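Local atomic coordinates of decaprenyl diphosphate synthase (Rhodobacter capsulatus, PDB entry 3MZV), a protein that probably lengthens farnesyl diphosphate with isopentenyl diphosphate units into an all-trans polyprenyl diphosphate, the precursor of isoprenoid quinone side chains. Residues R30-S35 / M132-N137; A19-A24 / P73-L78; A46-A51 / I85-L90. All coordinates share one frame; numbering follows the deposited sequence. Where two conformers were deposited one is given.

Contact 1: residues R30-S35 / M132-N137; sequences RERMSS and MTDTGN
R32 spans the gap to D134 through its guanidinium alone; the nearest CA pair, R32 and M132, is 11.3 Å apart. From CB, which points toward 132-137, CG turns in beside the backbone N (chi1 -61°); the chain bends at chi2, and CD then runs extended to NE, bringing the guanidinium between E31 and D134. The side chain also packs against F84 of helix 74-96 and L131 of helix 114-133. NE donates in the guanidinium plane to E31 OE2, 3.0 Å away, which it meets on the anti side and well out of the carboxylate plane. Beyond CZ, NH2 reaches D134 OD2 at 2.9 Å, nearly end-on to the C-O bond, slightly tilted from the guanidinium plane and with an N-H...O angle of 153°. NH1 donates to a water 3.0 Å off, which donates in turn to D134 OD1 at 2.8 Å. Both carboxylate oxygens of D134 are thus tied to R32, although the two flat groups stand 65° apart. The arginine probably offsets both negative charges. D134 itself sits in a type I turn, T133 to G136, steadied where T135 OG1 donates to M132 O (2.7 Å) and accepts from N137 N in an ST turn. Together E31, R32 and D134 form a surface salt-bridge network linking the end of helix 19-32 to the turn that follows helix 114-133.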
# COMPACT_ATOMS: atom_id res chain seq x y z
N ARG B 30 -16.07 1.72 -9.27
CA ARG B 30 -16.49 3.10 -9.19
C ARG B 30 -17.04 3.36 -7.77
O ARG B 30 -16.74 4.38 -7.14
CB ARG B 30 -17.52 3.41 -10.30
N GLU B 31 -17.79 2.39 -7.24
CA GLU B 31 -18.36 2.53 -5.91
C GLU B 31 -17.27 2.57 -4.81
O GLU B 31 -17.32 3.45 -3.94
CB GLU B 31 -19.41 1.42 -5.69
CG GLU B 31 -19.87 1.14 -4.29
CD GLU B 31 -20.56 -0.23 -4.21
OE1 GLU B 31 -21.27 -0.59 -5.19
OE2 GLU B 31 -20.39 -0.97 -3.18
N ARG B 32 -16.28 1.69 -4.88
CA ARG B 32 -15.32 1.60 -3.79
C ARG B 32 -14.12 2.57 -3.90
O ARG B 32 -13.41 2.76 -2.89
CB ARG B 32 -14.82 0.15 -3.62
CG ARG B 32 -15.90 -0.86 -3.27
CD ARG B 32 -16.71 -0.47 -2.05
NE ARG B 32 -17.79 -1.42 -1.83
CZ ARG B 32 -17.79 -2.37 -0.90
NH1 ARG B 32 -16.75 -2.51 -0.07
NH2 ARG B 32 -18.85 -3.17 -0.80
N MET B 33 -13.87 3.17 -5.07
CA MET B 33 -12.77 4.13 -5.22
C MET B 33 -13.21 5.52 -4.76
O MET B 33 -12.44 6.46 -4.77
CB MET B 33 -12.27 4.22 -6.67
CG MET B 33 -13.23 5.01 -7.58
SD MET B 33 -13.05 4.82 -9.39
CE MET B 33 -11.49 4.26 -9.87
N SER B 34 -14.47 5.63 -4.37
CA SER B 34 -15.04 6.92 -4.01
C SER B 34 -14.54 7.36 -2.62
O SER B 34 -14.15 6.54 -1.76
CB SER B 34 -16.56 6.83 -4.07
OG SER B 34 -17.09 6.20 -2.92
N SER B 35 -14.52 8.68 -2.41
CA SER B 35 -14.08 9.22 -1.15
C SER B 35 -14.97 10.40 -0.83
O SER B 35 -15.11 11.27 -1.67
CB SER B 35 -12.60 9.64 -1.21
OG SER B 35 -12.28 10.57 -0.17
N MET B 132 -13.02 -7.23 0.04
CA MET B 132 -12.88 -8.68 0.11
C MET B 132 -13.56 -9.32 1.30
O MET B 132 -13.98 -10.47 1.20
CB MET B 132 -11.42 -9.05 0.08
CG MET B 132 -10.82 -8.90 -1.25
SD MET B 132 -11.75 -9.82 -2.44
CE MET B 132 -11.53 -11.42 -1.65
N THR B 133 -13.67 -8.58 2.40
CA THR B 133 -14.31 -9.08 3.61
C THR B 133 -15.81 -9.36 3.40
O THR B 133 -16.38 -10.22 4.08
CB THR B 133 -14.10 -8.15 4.82
OG1 THR B 133 -14.85 -6.92 4.67
CG2 THR B 133 -12.62 -7.87 5.01
N ASP B 134 -16.43 -8.69 2.44
CA ASP B 134 -17.82 -8.99 2.08
C ASP B 134 -17.95 -10.46 1.59
O ASP B 134 -19.02 -11.03 1.68
CB ASP B 134 -18.30 -8.08 0.95
CG ASP B 134 -18.48 -6.64 1.37
OD1 ASP B 134 -18.28 -6.35 2.54
OD2 ASP B 134 -18.81 -5.82 0.49
N THR B 135 -16.89 -11.06 1.08
CA THR B 135 -17.01 -12.41 0.57
C THR B 135 -17.06 -13.45 1.69
O THR B 135 -17.40 -14.59 1.43
CB THR B 135 -15.84 -12.83 -0.39
OG1 THR B 135 -14.64 -12.95 0.37
CG2 THR B 135 -15.63 -11.86 -1.51
N GLY B 136 -16.63 -13.09 2.90
CA GLY B 136 -16.46 -14.06 3.99
C GLY B 136 -15.41 -15.15 3.79
O GLY B 136 -15.30 -16.07 4.60
N ASN B 137 -14.62 -15.08 2.72
CA ASN B 137 -13.68 -16.15 2.41
C ASN B 137 -12.27 -15.70 2.82
O ASN B 137 -11.64 -14.85 2.14
CB ASN B 137 -13.77 -16.52 0.92
CG ASN B 137 -13.03 -17.75 0.57
OD1 ASN B 137 -11.83 -17.83 0.71
ND2 ASN B 137 -13.75 -18.74 0.09
O HOH W 1 -16.80 -4.00 2.59

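Contact 2: residues A19-A24 / P73-L78; sequences AEDMAA and PFHVHL
D21 meets H75 through OD2, which lies at the ring edge 3.0 Å from NE2 and takes a weak hydrogen bond from it. Carboxylate and imidazole cross almost squarely, their planes 80° apart. A turn further along, A24 sets its CB against V76 CG1 at 3.8 Å. V76 CG1 also comes within 3.5 Å of A24 C, so V76 rides on backbone as well as side chain. Its other methyl, CG2, lies 3.8 Å above the H75 ring, offset toward the rim, and covers part of that face. With chi1 at 63° the H75 ring is folded in over its own backbone and swings its NE2 edge to D21. Further out, R66 of helix 56-67 makes the stronger bond to D21 OD2, a salt bridge through NE, while L62 and A65 pack on H75 and the Y70 ring meets it at a steep angle. V25 and L28 extend the apolar seam beside V76. The axes of 19-24 and 74-78 pass 9.4 Å apart at a signed angle of -60°, an oblique packing within the all-helical isoprenoid synthase fold that involves helix 74-96, whose C-terminal end carries what is probably the first aspartate-rich motif of the family.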
# COMPACT_ATOMS: atom_id res chain seq x y z
N ALA B 19 -18.96 -9.88 -20.55
CA ALA B 19 -19.46 -8.48 -20.61
C ALA B 19 -20.27 -8.10 -19.41
O ALA B 19 -20.06 -7.04 -18.77
CB ALA B 19 -20.32 -8.28 -21.91
N GLU B 20 -21.20 -8.97 -19.06
CA GLU B 20 -22.09 -8.68 -17.96
C GLU B 20 -21.37 -8.63 -16.63
O GLU B 20 -21.63 -7.74 -15.81
CB GLU B 20 -23.18 -9.70 -17.93
CG GLU B 20 -24.04 -9.61 -16.76
CD GLU B 20 -25.38 -10.23 -16.99
OE1 GLU B 20 -25.58 -10.91 -18.02
OE2 GLU B 20 -26.25 -10.01 -16.14
N ASP B 21 -20.47 -9.59 -16.39
CA ASP B 21 -19.69 -9.62 -15.16
C ASP B 21 -18.74 -8.42 -15.09
O ASP B 21 -18.51 -7.87 -14.02
CB ASP B 21 -18.88 -10.94 -15.10
CG ASP B 21 -19.75 -12.15 -14.64
OD1 ASP B 21 -20.88 -11.97 -14.16
OD2 ASP B 21 -19.29 -13.29 -14.76
N MET B 22 -18.18 -8.05 -16.23
CA MET B 22 -17.16 -6.98 -16.26
C MET B 22 -17.87 -5.64 -16.00
O MET B 22 -17.27 -4.73 -15.42
CB MET B 22 -16.39 -6.95 -17.59
CG MET B 22 -15.10 -7.83 -17.62
SD MET B 22 -13.84 -7.48 -16.33
CE MET B 22 -13.90 -5.70 -16.27
N ALA B 23 -19.14 -5.54 -16.40
CA ALA B 23 -19.98 -4.39 -16.07
C ALA B 23 -20.15 -4.30 -14.55
O ALA B 23 -20.02 -3.21 -13.95
CB ALA B 23 -21.33 -4.49 -16.74
N ALA B 24 -20.42 -5.44 -13.92
CA ALA B 24 -20.57 -5.47 -12.48
C ALA B 24 -19.23 -5.15 -11.80
O ALA B 24 -19.19 -4.52 -10.74
CB ALA B 24 -21.14 -6.84 -12.03
N PRO B 73 -22.16 -14.42 -6.23
CA PRO B 73 -21.80 -13.11 -6.77
C PRO B 73 -20.35 -12.68 -6.57
O PRO B 73 -19.96 -11.62 -7.00
CB PRO B 73 -22.65 -12.19 -5.93
CG PRO B 73 -22.66 -12.89 -4.59
CD PRO B 73 -22.57 -14.33 -4.83
N PHE B 74 -19.58 -13.45 -5.81
CA PHE B 74 -18.33 -12.92 -5.25
C PHE B 74 -17.12 -12.99 -6.17
O PHE B 74 -16.04 -12.54 -5.80
CB PHE B 74 -18.03 -13.60 -3.94
CG PHE B 74 -19.01 -13.23 -2.83
CD1 PHE B 74 -19.28 -11.93 -2.54
CD2 PHE B 74 -19.69 -14.22 -2.12
CE1 PHE B 74 -20.19 -11.60 -1.53
CE2 PHE B 74 -20.59 -13.87 -1.10
CZ PHE B 74 -20.83 -12.57 -0.83
N HIS B 75 -17.26 -13.56 -7.36
CA HIS B 75 -16.19 -13.50 -8.34
C HIS B 75 -16.03 -12.03 -8.85
O HIS B 75 -14.95 -11.62 -9.24
CB HIS B 75 -16.42 -14.49 -9.49
CG HIS B 75 -17.64 -14.20 -10.28
ND1 HIS B 75 -18.86 -13.95 -9.69
CD2 HIS B 75 -17.84 -14.14 -11.62
CE1 HIS B 75 -19.75 -13.71 -10.64
NE2 HIS B 75 -19.17 -13.83 -11.81
N VAL B 76 -17.12 -11.29 -8.84
CA VAL B 76 -17.08 -9.84 -9.15
C VAL B 76 -16.22 -9.04 -8.16
O VAL B 76 -15.26 -8.32 -8.54
CB VAL B 76 -18.50 -9.27 -9.30
CG1 VAL B 76 -18.40 -7.76 -9.57
CG2 VAL B 76 -19.22 -9.98 -10.51
N HIS B 77 -16.47 -9.27 -6.88
CA HIS B 77 -15.68 -8.67 -5.81
C HIS B 77 -14.19 -9.01 -5.97
O HIS B 77 -13.33 -8.14 -5.86
CB HIS B 77 -16.13 -9.12 -4.43
CG HIS B 77 -17.57 -8.83 -4.13
ND1 HIS B 77 -18.61 -9.34 -4.88
CD2 HIS B 77 -18.15 -8.10 -3.14
CE1 HIS B 77 -19.76 -8.92 -4.38
NE2 HIS B 77 -19.50 -8.14 -3.34
N LEU B 78 -13.89 -10.27 -6.26
CA LEU B 78 -12.50 -10.69 -6.39
C LEU B 78 -11.82 -10.05 -7.60
O LEU B 78 -10.65 -9.61 -7.50
CB LEU B 78 -12.42 -12.23 -6.50
CG LEU B 78 -12.86 -12.96 -5.20
CD1 LEU B 78 -12.83 -14.49 -5.32
CD2 LEU B 78 -11.96 -12.54 -4.09

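Contact 3: residues A46-A51 / I85-L90; sequences AHLIEA and IHTATL
I85 O, two residues before the T87 that L48 and I49 touch, is gripped twice by T89: the backbone N and OG1 each donate to it at 2.9 Å. They arrive from opposite faces of the carbonyl plane, OG1 standing 38° out of it, and so this hydroxyl is turned back onto its own helix. T87 does likewise, its OG1 donating to E83 O. No hydrogen bond crosses to 46-51, and the contact is van der Waals packing, mostly between aliphatic groups. L48 and T87 have the closest CA pair, 7.4 Å apart, and their side chains slide past each other in opposite directions. L48 extends with CG anti to the backbone N (chi1 -168°), which sends CD2 over T87 CG2 at 3.5 Å, tighter than usual for two carbons. The same methyl lies 3.6 Å from T87 O and 3.9 Å from L90 CB, wedging into the groove between these two residues. On T87 the hydroxyl stands beside the backbone N (chi1 -57°), leaving CG2 to face L48. I49 crosses T87 at about a right angle and brings CG1 to 4.2 Å from OG1, a looser touch. L90 CG rests 3.9 Å above the H86 ring, toward its rim, within the same helix. R102 of strand 101-102 packs on both L48 and L90, and L124 of helix 114-133 lies against T87. I85 and T89 turn to I151 of helix 138-161, so helix 74-96 meets helix 138-161 on one flank and helix 40-49 on another.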
# COMPACT_ATOMS: atom_id res chain seq x y z
N ALA B 46 -9.80 7.56 -11.49
CA ALA B 46 -10.42 7.75 -12.79
C ALA B 46 -9.33 7.85 -13.84
O ALA B 46 -9.32 7.09 -14.80
CB ALA B 46 -11.29 9.04 -12.81
N HIS B 47 -8.39 8.76 -13.60
CA HIS B 47 -7.35 9.12 -14.57
C HIS B 47 -6.43 7.96 -14.97
O HIS B 47 -5.86 7.97 -16.06
CB HIS B 47 -6.53 10.33 -14.03
CG HIS B 47 -5.40 10.75 -14.91
ND1 HIS B 47 -5.54 11.69 -15.92
CD2 HIS B 47 -4.10 10.36 -14.95
CE1 HIS B 47 -4.39 11.85 -16.54
NE2 HIS B 47 -3.49 11.06 -15.97
N LEU B 48 -6.28 6.95 -14.11
CA LEU B 48 -5.47 5.78 -14.47
C LEU B 48 -6.28 4.71 -15.23
O LEU B 48 -5.76 4.06 -16.13
CB LEU B 48 -4.80 5.16 -13.23
CG LEU B 48 -3.71 4.11 -13.53
CD1 LEU B 48 -2.68 4.57 -14.58
CD2 LEU B 48 -2.99 3.68 -12.22
N ILE B 49 -7.54 4.54 -14.85
CA ILE B 49 -8.37 3.46 -15.40
C ILE B 49 -8.94 3.85 -16.77
O ILE B 49 -8.94 3.04 -17.70
CB ILE B 49 -9.50 3.04 -14.41
CG1 ILE B 49 -8.89 2.26 -13.23
CG2 ILE B 49 -10.55 2.20 -15.12
CD1 ILE B 49 -9.73 2.27 -11.94
N GLU B 50 -9.40 5.10 -16.90
CA GLU B 50 -9.88 5.62 -18.19
C GLU B 50 -8.74 5.89 -19.20
O GLU B 50 -8.99 6.40 -20.29
CB GLU B 50 -10.73 6.90 -17.99
CG GLU B 50 -12.22 6.65 -17.71
CD GLU B 50 -12.52 6.26 -16.26
OE1 GLU B 50 -11.73 5.51 -15.65
OE2 GLU B 50 -13.57 6.70 -15.73
N ALA B 51 -7.50 5.53 -18.83
CA ALA B 51 -6.34 5.60 -19.75
C ALA B 51 -6.00 4.24 -20.37
O ALA B 51 -4.83 3.82 -20.41
CB ALA B 51 -5.12 6.16 -19.01
N ILE B 85 -5.65 -3.82 -6.91
CA ILE B 85 -4.27 -4.12 -6.58
C ILE B 85 -3.34 -3.76 -7.75
O ILE B 85 -2.29 -3.12 -7.56
CB ILE B 85 -4.08 -5.61 -6.16
CG1 ILE B 85 -4.78 -5.86 -4.81
CG2 ILE B 85 -2.62 -5.95 -6.05
CD1 ILE B 85 -4.97 -7.34 -4.50
N HIS B 86 -3.74 -4.11 -8.96
CA HIS B 86 -2.94 -3.78 -10.13
C HIS B 86 -2.82 -2.28 -10.24
O HIS B 86 -1.72 -1.78 -10.47
CB HIS B 86 -3.54 -4.39 -11.38
CG HIS B 86 -2.86 -4.00 -12.65
ND1 HIS B 86 -1.54 -4.30 -12.91
CD2 HIS B 86 -3.32 -3.37 -13.75
CE1 HIS B 86 -1.22 -3.86 -14.10
NE2 HIS B 86 -2.28 -3.28 -14.63
N THR B 87 -3.93 -1.56 -10.06
CA THR B 87 -3.92 -0.13 -10.23
C THR B 87 -3.03 0.55 -9.17
O THR B 87 -2.25 1.47 -9.49
CB THR B 87 -5.37 0.46 -10.18
OG1 THR B 87 -6.18 -0.17 -11.19
CG2 THR B 87 -5.37 1.93 -10.41
N ALA B 88 -3.17 0.14 -7.91
CA ALA B 88 -2.31 0.63 -6.83
C ALA B 88 -0.87 0.38 -7.14
O ALA B 88 -0.04 1.29 -6.91
CB ALA B 88 -2.70 -0.08 -5.42
N THR B 89 -0.54 -0.82 -7.66
CA THR B 89 0.84 -1.20 -8.04
C THR B 89 1.41 -0.25 -9.12
O THR B 89 2.57 0.23 -9.04
CB THR B 89 0.92 -2.67 -8.51
OG1 THR B 89 0.61 -3.53 -7.40
CG2 THR B 89 2.36 -2.98 -8.98
N LEU B 90 0.57 0.07 -10.11
CA LEU B 90 0.99 0.99 -11.18
C LEU B 90 1.25 2.37 -10.63
O LEU B 90 2.24 2.98 -10.99
CB LEU B 90 -0.08 1.08 -12.28
CG LEU B 90 -0.27 -0.19 -13.07
CD1 LEU B 90 -1.39 0.04 -14.10
CD2 LEU B 90 1.00 -0.69 -13.78

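How the contacts relate
From the N terminus, helix 19-32 enters contact 2 first and contact 1 at its C-terminal end, and helix 40-49 follows into contact 3. Contact 2 closes a loop when the chain returns at 73-78; helix 74-96 then runs on to 85-90 and closes contact 3, so these two loops cross. Contact 1 closes last, at 132-137: contact 3 is nested within its loop, while contact 2 crosses it. Contacts 2 and 3 share helix 74-96 but stay about 7 Å apart at their nearest atoms. Contact 1 touches both, T135 packing on F74 and M33 on I49, tying helices 19-32, 40-49 and 74-96 to the region after helix 114-133.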